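Local structure of tRNA nucleotidyl transferase-related protein (Thermotoga maritima, 3H38) at residues 216-221 against 303-308; 248-253 against 289-294; 262-267 against 281-286. The protein is a class II CCA-adding enzyme, whose nucleotidyltransferase portion, the part in this chain, probably builds the CCA end of tRNA from CTP and ATP with magnesium. All blocks are in the same frame, centred on the assembly; numbering follows the deposited sequence.

Contact 1: 216-221 against 303-308; sequences RLRQEL and YSLRRN
R218 turns its CG beside its own carbonyl carbon (chi1 162°) and then runs straight out to NE, which carries its guanidinium to S304; Y303, with CG beside the backbone N (chi1 -50°), turns a ring edge toward L217. This is a helix-to-loop contact in the helical part of a class II CCA-adding enzyme, where a turn of helix 214-225 meets the link between helices 293-302 and 309-328. The link begins at Y303, where the chain leaves helical geometry. Its ring is met at the edge, close to the ring plane, by L217 CB, which lies 4.2 Å from Y303 CE2. A second methylene, R218 CB, comes in obliquely, 4.3 Å from Y303 CD2. The phenol end is fixed elsewhere, its OH bonding to the L246 carbonyl.

The polar half of the contact is slighter. At the edge of the guanidinium, R218 NH2 gives S304 O a weak hydrogen bond of 3.3 Å, bent to 122° at the hydrogen. The stronger partner of R218 is E222, one helical turn on, which forms a salt bridge with NE; the loop carbonyl therefore takes a minor share of a group already anchored to its own helix. The helix also pairs with residues that bind nucleotide in other structures of this protein, though none is bound here: R216 with D174, and E220 with R180 and R183. On the loop side, L305 completes the contact by bringing its methyl CD2 obliquely to within 4.0 Å of R218 NH2.

Contact 2: 248-253 against 289-294; sequences PKTYYT and EFYDDE
K249 sets its CB over a face of the Y291 ring, a CH-pi contact with CB 3.5 Å from the ring centroid and 26° off the normal. The contact joins two connections of the helical part of the enzyme: the loop from helix 242-246 to helix 254-274, and the segment that leads to D292, the N-cap position of helix 293-302. CB sits toward the rim of the ring, on its hydroxyl side. The next atom, CG, leaves the aromatic and passes 3.9 Å from D292 OD1. A bend at the second torsion (chi2 71°) then sends CD and CE outward, and the side chain also touches S295. NZ ends 5.0 Å from D292 OD2, where the opposite charges may attract weakly, though their charged atoms are not in contact. D292 OD2 has its own mate in S295 OG, in the first turn of the helix that follows D292.

At the far end of the tyrosine, the position of Y291 OH is doubtful. K249 N is placed to donate to it, and P248 CD approaches to about 3.8 Å of Y291 OH, the two side chains crossing at about a right angle. An alanine in place of Y291 would probably leave K249 CB without the aromatic face it packs on and weaken the loop's hold on the neighbouring segment. Outside the ring, a single water ties the two backbones together, donating to K249 O at 3.2 Å and to E289 O at 3.0 Å.

Contact 3: 262-267 against 281-286; sequences NLFRNI and YAVLHV
F264 and V283 make the closest side-chain approach between the two segments, on helices that form an antiparallel helical hairpin, the end of helix 254-274 turning back into helix 279-287. The F264 ring presents CZ obliquely to V283 CG2, 3.8 Å away. V283 turns that methyl beside its own backbone N, where F264 CZ and L263 CD1 both meet it from the side of the facing helix, L263 CD1 lying 4.2 Å from V283 CG2. L263 CD1 also rests over the centre of the F264 ring, and the two side chains together offer one apolar surface to the valine methyl. A second close point lies about one turn along helix 254-274, where I267 CD1 touches A282 CB at 4.0 Å.

Toward V286 the fit is slightly looser, L263 CG standing 4.3 Å from V286 CG2, and L263 CD2 is 4.4 Å from A282 CB. The axes of the two short segments approach no nearer than 10.8 Å, running at 149° to each other. The sharper contrast is with R265, which is exposed and forms a salt bridge with E360, while the buried L263 and I267 are met by C349 of helix 345-352.

No hydrogen bond crosses between the two segments. With hydrocarbon alone at the interface, nothing directional fixes the register here; burial of the apolar side chains and the fit of their shapes probably hold the two segments in place.

Overall arrangement
The three contacts form a nested set: contact 3 lies within the loop closed by contact 2, and contact 2 within that closed by contact 1. Their centres are each about 16 Å from one another, yet the couplings differ. Contacts 1 and 3 touch directly, R306 N making a probable hydrogen bond of 3.3 Å to Y281 OH, and L305 CD2 packing on L284 CD1. Contacts 1 and 2 keep their nearest atoms about 7 Å apart, while contacts 2 and 3 are joined through the sequence. Contact 1 alone approaches the nucleotide site, which is empty in this model, the side chain of L217 being about 7 Å from that of D174; the others lie away from it.

Contact 1: 216-221 against 303-308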
loop_
_atom_site.group_PDB
_atom_site.type_symbol
_atom_site.label_atom_id
_atom_site.label_comp_id
_atom_site.label_asym_id
_atom_site.label_seq_id
_atom_site.Cartn_x
_atom_site.Cartn_y
_atom_site.Cartn_z
ATOM N N ARG A 216 -11.142 6.639 -0.365
ATOM C CA ARG A 216 -10.787 6.175 -1.691
ATOM C C ARG A 216 -9.325 6.534 -1.912
ATOM O O ARG A 216 -8.512 5.716 -2.320
ATOM C CB ARG A 216 -11.716 6.793 -2.744
ATOM C CG ARG A 216 -13.228 6.525 -2.489
ATOM C CD ARG A 216 -14.090 6.844 -3.744
ATOM N NE ARG A 216 -13.577 6.093 -4.892
ATOM C CZ ARG A 216 -13.240 6.613 -6.068
ATOM N NH1 ARG A 216 -12.763 5.802 -7.014
ATOM N NH2 ARG A 216 -13.390 7.919 -6.311
ATOM N N LEU A 217 -8.996 7.771 -1.584
ATOM C CA LEU A 217 -7.649 8.284 -1.681
ATOM C C LEU A 217 -6.680 7.474 -0.796
ATOM O O LEU A 217 -5.570 7.126 -1.220
ATOM C CB LEU A 217 -7.668 9.745 -1.244
ATOM C CG LEU A 217 -7.613 10.950 -2.195
ATOM C CD1 LEU A 217 -7.965 10.625 -3.604
ATOM C CD2 LEU A 217 -8.468 12.092 -1.645
ATOM N N ARG A 218 -7.098 7.162 0.430
ATOM C CA ARG A 218 -6.204 6.479 1.348
ATOM C C ARG A 218 -5.840 5.153 0.720
ATOM O O ARG A 218 -4.677 4.710 0.732
ATOM C CB ARG A 218 -6.869 6.275 2.716
ATOM C CG ARG A 218 -6.216 5.219 3.581
ATOM C CD ARG A 218 -6.647 5.274 5.043
ATOM N NE ARG A 218 -6.055 4.150 5.761
ATOM C CZ ARG A 218 -6.216 3.905 7.060
ATOM N NH1 ARG A 218 -5.635 2.859 7.615
ATOM N NH2 ARG A 218 -6.962 4.692 7.801
ATOM N N GLN A 219 -6.838 4.519 0.136
ATOM C CA GLN A 219 -6.613 3.199 -0.361
ATOM C C GLN A 219 -5.645 3.200 -1.537
ATOM O O GLN A 219 -4.844 2.272 -1.681
ATOM C CB GLN A 219 -7.922 2.521 -0.742
ATOM C CG GLN A 219 -7.665 1.105 -1.215
ATOM C CD GLN A 219 -8.452 0.754 -2.458
ATOM O OE1 GLN A 219 -7.920 0.783 -3.580
ATOM N NE2 GLN A 219 -9.733 0.428 -2.274
ATOM N N GLU A 220 -5.707 4.225 -2.382
ATOM C CA GLU A 220 -4.746 4.314 -3.477
ATOM C C GLU A 220 -3.367 4.658 -2.894
ATOM O O GLU A 220 -2.321 4.314 -3.452
ATOM C CB GLU A 220 -5.187 5.338 -4.525
ATOM C CG GLU A 220 -6.388 4.887 -5.386
ATOM C CD GLU A 220 -6.178 3.547 -6.110
ATOM O OE1 GLU A 220 -5.058 3.289 -6.582
ATOM O OE2 GLU A 220 -7.137 2.746 -6.208
ATOM N N LEU A 221 -3.381 5.320 -1.745
ATOM C CA LEU A 221 -2.145 5.633 -1.051
ATOM C C LEU A 221 -1.488 4.390 -0.487
ATOM O O LEU A 221 -0.298 4.192 -0.687
ATOM C CB LEU A 221 -2.387 6.654 0.056
ATOM C CG LEU A 221 -1.701 8.022 -0.058
ATOM C CD1 LEU A 221 -1.098 8.278 -1.428
ATOM C CD2 LEU A 221 -2.666 9.150 0.334
ATOM N N TYR A 303 -9.192 11.128 6.295
ATOM C CA TYR A 303 -8.663 9.797 6.178
ATOM C C TYR A 303 -8.995 9.272 7.521
ATOM O O TYR A 303 -9.170 10.041 8.387
ATOM C CB TYR A 303 -7.185 9.888 5.936
ATOM C CG TYR A 303 -6.923 10.827 4.834
ATOM C CD1 TYR A 303 -6.412 12.044 5.075
ATOM C CD2 TYR A 303 -7.264 10.516 3.546
ATOM C CE1 TYR A 303 -6.209 12.901 4.077
ATOM C CE2 TYR A 303 -7.068 11.371 2.558
ATOM C CZ TYR A 303 -6.523 12.558 2.813
ATOM O OH TYR A 303 -6.318 13.439 1.828
ATOM N N SER A 304 -9.226 8.010 7.730
ATOM C CA SER A 304 -9.695 7.663 9.069
ATOM C C SER A 304 -8.657 7.213 10.075
ATOM O O SER A 304 -8.572 6.054 10.343
ATOM C CB SER A 304 -10.836 6.673 8.985
ATOM O OG SER A 304 -11.941 7.271 8.369
ATOM N N LEU A 305 -7.929 8.146 10.679
ATOM C CA LEU A 305 -6.746 7.877 11.495
ATOM C C LEU A 305 -7.058 7.626 12.965
ATOM O O LEU A 305 -8.032 8.162 13.498
ATOM C CB LEU A 305 -5.781 9.045 11.342
ATOM C CG LEU A 305 -5.631 9.417 9.860
ATOM C CD1 LEU A 305 -4.627 10.574 9.640
ATOM C CD2 LEU A 305 -5.278 8.160 8.985
ATOM N N ARG A 306 -6.207 6.884 13.644
ATOM C CA ARG A 306 -6.364 6.660 15.056
ATOM C C ARG A 306 -6.272 7.971 15.763
ATOM O O ARG A 306 -5.580 8.838 15.339
ATOM C CB ARG A 306 -5.262 5.794 15.573
ATOM C CG ARG A 306 -5.178 4.483 14.924
ATOM C CD ARG A 306 -4.575 3.422 15.789
ATOM N NE ARG A 306 -5.001 2.109 15.326
ATOM C CZ ARG A 306 -4.855 0.965 15.996
ATOM N NH1 ARG A 306 -4.278 0.944 17.190
ATOM N NH2 ARG A 306 -5.281 -0.165 15.457
ATOM N N ARG A 307 -6.997 8.125 16.848
ATOM C CA ARG A 307 -7.005 9.408 17.541
ATOM C C ARG A 307 -5.655 9.704 18.210
ATOM O O ARG A 307 -5.186 10.839 18.212
ATOM C CB ARG A 307 -8.143 9.461 18.576
ATOM C CG ARG A 307 -9.566 9.450 17.991
ATOM C CD ARG A 307 -10.637 9.668 19.067
ATOM N NE ARG A 307 -10.553 10.989 19.704
ATOM C CZ ARG A 307 -11.202 12.074 19.280
ATOM N NH1 ARG A 307 -11.985 11.997 18.210
ATOM N NH2 ARG A 307 -11.071 13.239 19.922
ATOM N N ASN A 308 -5.035 8.678 18.739
ATOM C CA ASN A 308 -3.794 8.795 19.457
ATOM C C ASN A 308 -2.610 9.161 18.601
ATOM O O ASN A 308 -1.597 9.472 19.115
ATOM C CB ASN A 308 -3.496 7.480 20.163
ATOM C CG ASN A 308 -3.238 7.655 21.632
ATOM O OD1 ASN A 308 -2.096 7.636 22.088
ATOM N ND2 ASN A 308 -4.300 7.837 22.392
#

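Contact 2: 248-253 against 289-294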
loop_
_atom_site.group_PDB
_atom_site.type_symbol
_atom_site.label_atom_id
_atom_site.label_comp_id
_atom_site.label_asym_id
_atom_site.label_seq_id
_atom_site.Cartn_x
_atom_site.Cartn_y
_atom_site.Cartn_z
ATOM N N PRO A 248 -2.863 19.509 3.722
ATOM C CA PRO A 248 -2.816 20.950 3.464
ATOM C C PRO A 248 -1.814 21.672 4.358
ATOM O O PRO A 248 -1.509 22.838 4.127
ATOM C CB PRO A 248 -4.248 21.406 3.798
ATOM C CG PRO A 248 -5.047 20.114 4.040
ATOM C CD PRO A 248 -4.041 19.132 4.515
ATOM N N LYS A 249 -1.331 20.989 5.385
ATOM C CA LYS A 249 -0.311 21.555 6.253
ATOM C C LYS A 249 1.057 20.900 6.099
ATOM O O LYS A 249 1.989 21.241 6.827
ATOM C CB LYS A 249 -0.744 21.486 7.714
ATOM C CG LYS A 249 -1.166 22.815 8.269
ATOM C CD LYS A 249 -2.477 23.258 7.696
ATOM C CE LYS A 249 -2.727 24.716 8.031
ATOM N NZ LYS A 249 -4.146 25.091 7.781
ATOM N N THR A 250 1.183 19.949 5.178
ATOM C CA THR A 250 2.494 19.344 4.934
ATOM C C THR A 250 3.169 19.909 3.675
ATOM O O THR A 250 2.583 19.967 2.573
ATOM C CB THR A 250 2.518 17.768 4.879
ATOM O OG1 THR A 250 2.648 17.334 3.530
ATOM C CG2 THR A 250 1.310 17.107 5.518
ATOM N N TYR A 251 4.417 20.314 3.867
ATOM C CA TYR A 251 5.247 20.881 2.819
ATOM C C TYR A 251 6.392 19.915 2.593
ATOM O O TYR A 251 7.159 19.618 3.526
ATOM C CB TYR A 251 5.760 22.259 3.259
ATOM C CG TYR A 251 4.634 23.063 3.831
ATOM C CD1 TYR A 251 3.742 23.739 2.997
ATOM C CD2 TYR A 251 4.414 23.096 5.204
ATOM C CE1 TYR A 251 2.676 24.454 3.518
ATOM C CE2 TYR A 251 3.348 23.812 5.741
ATOM C CZ TYR A 251 2.483 24.488 4.894
ATOM O OH TYR A 251 1.430 25.200 5.434
ATOM N N TYR A 252 6.486 19.398 1.365
ATOM C CA TYR A 252 7.547 18.458 1.044
ATOM C C TYR A 252 8.812 19.206 0.666
ATOM O O TYR A 252 8.914 19.725 -0.446
ATOM C CB TYR A 252 7.162 17.563 -0.112
ATOM C CG TYR A 252 7.999 16.297 -0.152
ATOM C CD1 TYR A 252 7.746 15.256 0.748
ATOM C CD2 TYR A 252 9.062 16.155 -1.048
ATOM C CE1 TYR A 252 8.492 14.096 0.739
ATOM C CE2 TYR A 252 9.832 14.970 -1.072
ATOM C CZ TYR A 252 9.528 13.950 -0.176
ATOM O OH TYR A 252 10.244 12.781 -0.167
ATOM N N THR A 253 9.764 19.252 1.587
ATOM C CA THR A 253 10.974 20.058 1.412
ATOM C C THR A 253 12.182 19.134 1.287
ATOM O O THR A 253 12.066 17.927 1.480
ATOM C CB THR A 253 11.212 20.978 2.645
ATOM O OG1 THR A 253 11.090 20.194 3.838
ATOM C CG2 THR A 253 10.198 22.141 2.699
ATOM N N GLU A 289 4.153 15.789 10.952
ATOM C CA GLU A 289 4.898 16.545 11.946
ATOM C C GLU A 289 4.431 17.998 12.003
ATOM O O GLU A 289 4.194 18.626 10.964
ATOM C CB GLU A 289 6.398 16.486 11.663
ATOM C CG GLU A 289 7.010 15.130 11.980
ATOM C CD GLU A 289 8.525 15.109 11.792
ATOM O OE1 GLU A 289 9.166 14.173 12.310
ATOM O OE2 GLU A 289 9.075 16.026 11.127
ATOM N N PHE A 290 4.277 18.507 13.225
ATOM C CA PHE A 290 4.069 19.942 13.482
ATOM C C PHE A 290 2.679 20.440 13.122
ATOM O O PHE A 290 2.454 21.645 12.937
ATOM C CB PHE A 290 5.152 20.781 12.801
ATOM C CG PHE A 290 6.537 20.425 13.243
ATOM C CD1 PHE A 290 7.433 19.852 12.358
ATOM C CD2 PHE A 290 6.928 20.628 14.566
ATOM C CE1 PHE A 290 8.702 19.503 12.762
ATOM C CE2 PHE A 290 8.198 20.285 14.984
ATOM C CZ PHE A 290 9.088 19.717 14.082
ATOM N N TYR A 291 1.747 19.499 13.048
ATOM C CA TYR A 291 0.366 19.821 12.743
ATOM C C TYR A 291 -0.328 20.353 13.987
ATOM O O TYR A 291 -0.265 19.761 15.063
ATOM C CB TYR A 291 -0.375 18.583 12.217
ATOM C CG TYR A 291 -0.501 18.507 10.713
ATOM C CD1 TYR A 291 -1.738 18.308 10.121
ATOM C CD2 TYR A 291 0.612 18.627 9.887
ATOM C CE1 TYR A 291 -1.877 18.238 8.742
ATOM C CE2 TYR A 291 0.487 18.557 8.497
ATOM C CZ TYR A 291 -0.770 18.360 7.936
ATOM O OH TYR A 291 -0.944 18.289 6.571
ATOM N N ASP A 292 -0.985 21.488 13.825
ATOM C CA ASP A 292 -1.832 22.043 14.864
ATOM C C ASP A 292 -3.069 21.158 15.064
ATOM O O ASP A 292 -3.455 20.403 14.170
ATOM C CB ASP A 292 -2.236 23.465 14.474
ATOM C CG ASP A 292 -2.553 23.599 12.977
ATOM O OD1 ASP A 292 -1.788 23.067 12.118
ATOM O OD2 ASP A 292 -3.566 24.256 12.667
ATOM N N ASP A 293 -3.721 21.299 16.193
ATOM C CA ASP A 293 -4.819 20.460 16.582
ATOM C C ASP A 293 -5.995 20.454 15.634
ATOM O O ASP A 293 -6.625 19.457 15.459
ATOM C CB ASP A 293 -5.307 20.916 17.946
ATOM C CG ASP A 293 -4.546 20.279 19.070
ATOM O OD1 ASP A 293 -4.030 19.188 18.859
ATOM O OD2 ASP A 293 -4.472 20.832 20.170
ATOM N N GLU A 294 -6.327 21.587 15.061
ATOM C CA GLU A 294 -7.456 21.682 14.145
ATOM C C GLU A 294 -7.067 21.175 12.758
ATOM O O GLU A 294 -7.888 20.588 12.047
ATOM C CB GLU A 294 -8.009 23.110 14.078
ATOM C CG GLU A 294 -6.977 24.192 13.807
ATOM C CD GLU A 294 -5.978 24.362 14.947
ATOM O OE1 GLU A 294 -4.979 23.615 14.979
ATOM O OE2 GLU A 294 -6.180 25.250 15.806
HETATM O O HOH W 1 3.060 21.206 9.813
#

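Contact 3: 262-267 against 281-286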
loop_
_atom_site.group_PDB
_atom_site.type_symbol
_atom_site.label_atom_id
_atom_site.label_comp_id
_atom_site.label_asym_id
_atom_site.label_seq_id
_atom_site.Cartn_x
_atom_site.Cartn_y
_atom_site.Cartn_z
ATOM N N ASN A 262 15.607 8.378 4.725
ATOM C CA ASN A 262 15.946 7.620 5.928
ATOM C C ASN A 262 14.841 6.658 6.330
ATOM O O ASN A 262 15.105 5.517 6.712
ATOM C CB ASN A 262 16.231 8.537 7.121
ATOM C CG ASN A 262 17.441 9.432 6.906
ATOM O OD1 ASN A 262 17.575 10.479 7.543
ATOM N ND2 ASN A 262 18.314 9.037 5.998
ATOM N N LEU A 263 13.605 7.147 6.266
ATOM C CA LEU A 263 12.434 6.390 6.676
ATOM C C LEU A 263 12.423 5.041 5.966
ATOM O O LEU A 263 12.489 4.002 6.606
ATOM C CB LEU A 263 11.172 7.187 6.329
ATOM C CG LEU A 263 9.771 6.791 6.820
ATOM C CD1 LEU A 263 8.907 6.253 5.685
ATOM C CD2 LEU A 263 9.811 5.851 8.022
ATOM N N PHE A 264 12.364 5.072 4.637
ATOM C CA PHE A 264 12.220 3.853 3.845
ATOM C C PHE A 264 13.407 2.925 3.985
ATOM O O PHE A 264 13.222 1.723 4.164
ATOM C CB PHE A 264 11.913 4.176 2.376
ATOM C CG PHE A 264 10.478 4.585 2.145
ATOM C CD1 PHE A 264 10.151 5.897 1.820
ATOM C CD2 PHE A 264 9.440 3.649 2.311
ATOM C CE1 PHE A 264 8.816 6.274 1.619
ATOM C CE2 PHE A 264 8.091 4.009 2.124
ATOM C CZ PHE A 264 7.770 5.317 1.771
ATOM N N ARG A 265 14.612 3.486 3.926
ATOM C CA ARG A 265 15.837 2.718 4.141
ATOM C C ARG A 265 15.739 1.842 5.380
ATOM O O ARG A 265 16.149 0.674 5.374
ATOM C CB ARG A 265 17.080 3.631 4.276
ATOM C CG ARG A 265 18.388 2.834 4.544
ATOM C CD ARG A 265 19.524 3.639 5.274
ATOM N NE ARG A 265 19.600 4.997 4.755
ATOM C CZ ARG A 265 19.495 6.114 5.470
ATOM N NH1 ARG A 265 19.535 7.278 4.836
ATOM N NH2 ARG A 265 19.381 6.089 6.794
ATOM N N ASN A 266 15.191 2.413 6.443
ATOM C CA ASN A 266 15.257 1.790 7.748
ATOM C C ASN A 266 14.047 0.941 8.060
ATOM O O ASN A 266 14.039 0.167 9.017
ATOM C CB ASN A 266 15.468 2.858 8.816
ATOM C CG ASN A 266 16.887 3.389 8.820
ATOM O OD1 ASN A 266 17.835 2.613 8.809
ATOM N ND2 ASN A 266 17.040 4.714 8.822
ATOM N N ILE A 267 13.022 1.074 7.237
ATOM C CA ILE A 267 11.770 0.388 7.506
ATOM C C ILE A 267 11.890 -1.150 7.544
ATOM O O ILE A 267 11.282 -1.802 8.397
ATOM C CB ILE A 267 10.659 0.892 6.564
ATOM C CG1 ILE A 267 9.994 2.133 7.194
ATOM C CG2 ILE A 267 9.632 -0.215 6.268
ATOM C CD1 ILE A 267 8.921 2.771 6.351
ATOM N N TYR A 281 0.972 4.587 7.983
ATOM C CA TYR A 281 1.183 5.344 9.205
ATOM C C TYR A 281 2.639 5.770 9.408
ATOM O O TYR A 281 2.905 6.866 9.910
ATOM C CB TYR A 281 0.732 4.526 10.399
ATOM C CG TYR A 281 -0.729 4.631 10.632
ATOM C CD1 TYR A 281 -1.209 5.177 11.802
ATOM C CD2 TYR A 281 -1.642 4.225 9.665
ATOM C CE1 TYR A 281 -2.541 5.304 12.023
ATOM C CE2 TYR A 281 -3.003 4.352 9.882
ATOM C CZ TYR A 281 -3.431 4.890 11.070
ATOM O OH TYR A 281 -4.744 5.037 11.349
ATOM N N ALA A 282 3.571 4.900 9.036
ATOM C CA ALA A 282 4.975 5.260 9.106
ATOM C C ALA A 282 5.166 6.557 8.334
ATOM O O ALA A 282 5.756 7.516 8.846
ATOM C CB ALA A 282 5.829 4.168 8.513
ATOM N N VAL A 283 4.650 6.595 7.106
ATOM C CA VAL A 283 4.788 7.789 6.265
ATOM C C VAL A 283 4.045 8.992 6.836
ATOM O O VAL A 283 4.448 10.133 6.631
ATOM C CB VAL A 283 4.307 7.546 4.812
ATOM C CG1 VAL A 283 4.597 8.756 3.946
ATOM C CG2 VAL A 283 5.012 6.360 4.230
ATOM N N LEU A 284 2.955 8.750 7.549
ATOM C CA LEU A 284 2.213 9.868 8.124
ATOM C C LEU A 284 2.953 10.461 9.322
ATOM O O LEU A 284 2.826 11.657 9.611
ATOM C CB LEU A 284 0.793 9.457 8.524
ATOM C CG LEU A 284 -0.204 9.044 7.438
ATOM C CD1 LEU A 284 -1.571 8.706 8.043
ATOM C CD2 LEU A 284 -0.360 10.127 6.388
ATOM N N HIS A 285 3.724 9.629 10.022
ATOM C CA HIS A 285 4.546 10.123 11.125
ATOM C C HIS A 285 5.396 11.286 10.626
ATOM O O HIS A 285 5.611 12.247 11.350
ATOM C CB HIS A 285 5.428 9.033 11.718
ATOM C CG HIS A 285 4.792 8.275 12.835
ATOM N ND1 HIS A 285 5.084 8.519 14.162
ATOM C CD2 HIS A 285 3.895 7.254 12.836
ATOM C CE1 HIS A 285 4.405 7.687 14.929
ATOM N NE2 HIS A 285 3.680 6.901 14.141
ATOM N N VAL A 286 5.835 11.208 9.370
ATOM C CA VAL A 286 6.632 12.280 8.781
ATOM C C VAL A 286 5.771 13.415 8.244
ATOM O O VAL A 286 5.937 14.567 8.630
ATOM C CB VAL A 286 7.568 11.776 7.671
ATOM C CG1 VAL A 286 8.367 12.948 7.104
ATOM C CG2 VAL A 286 8.517 10.708 8.227
#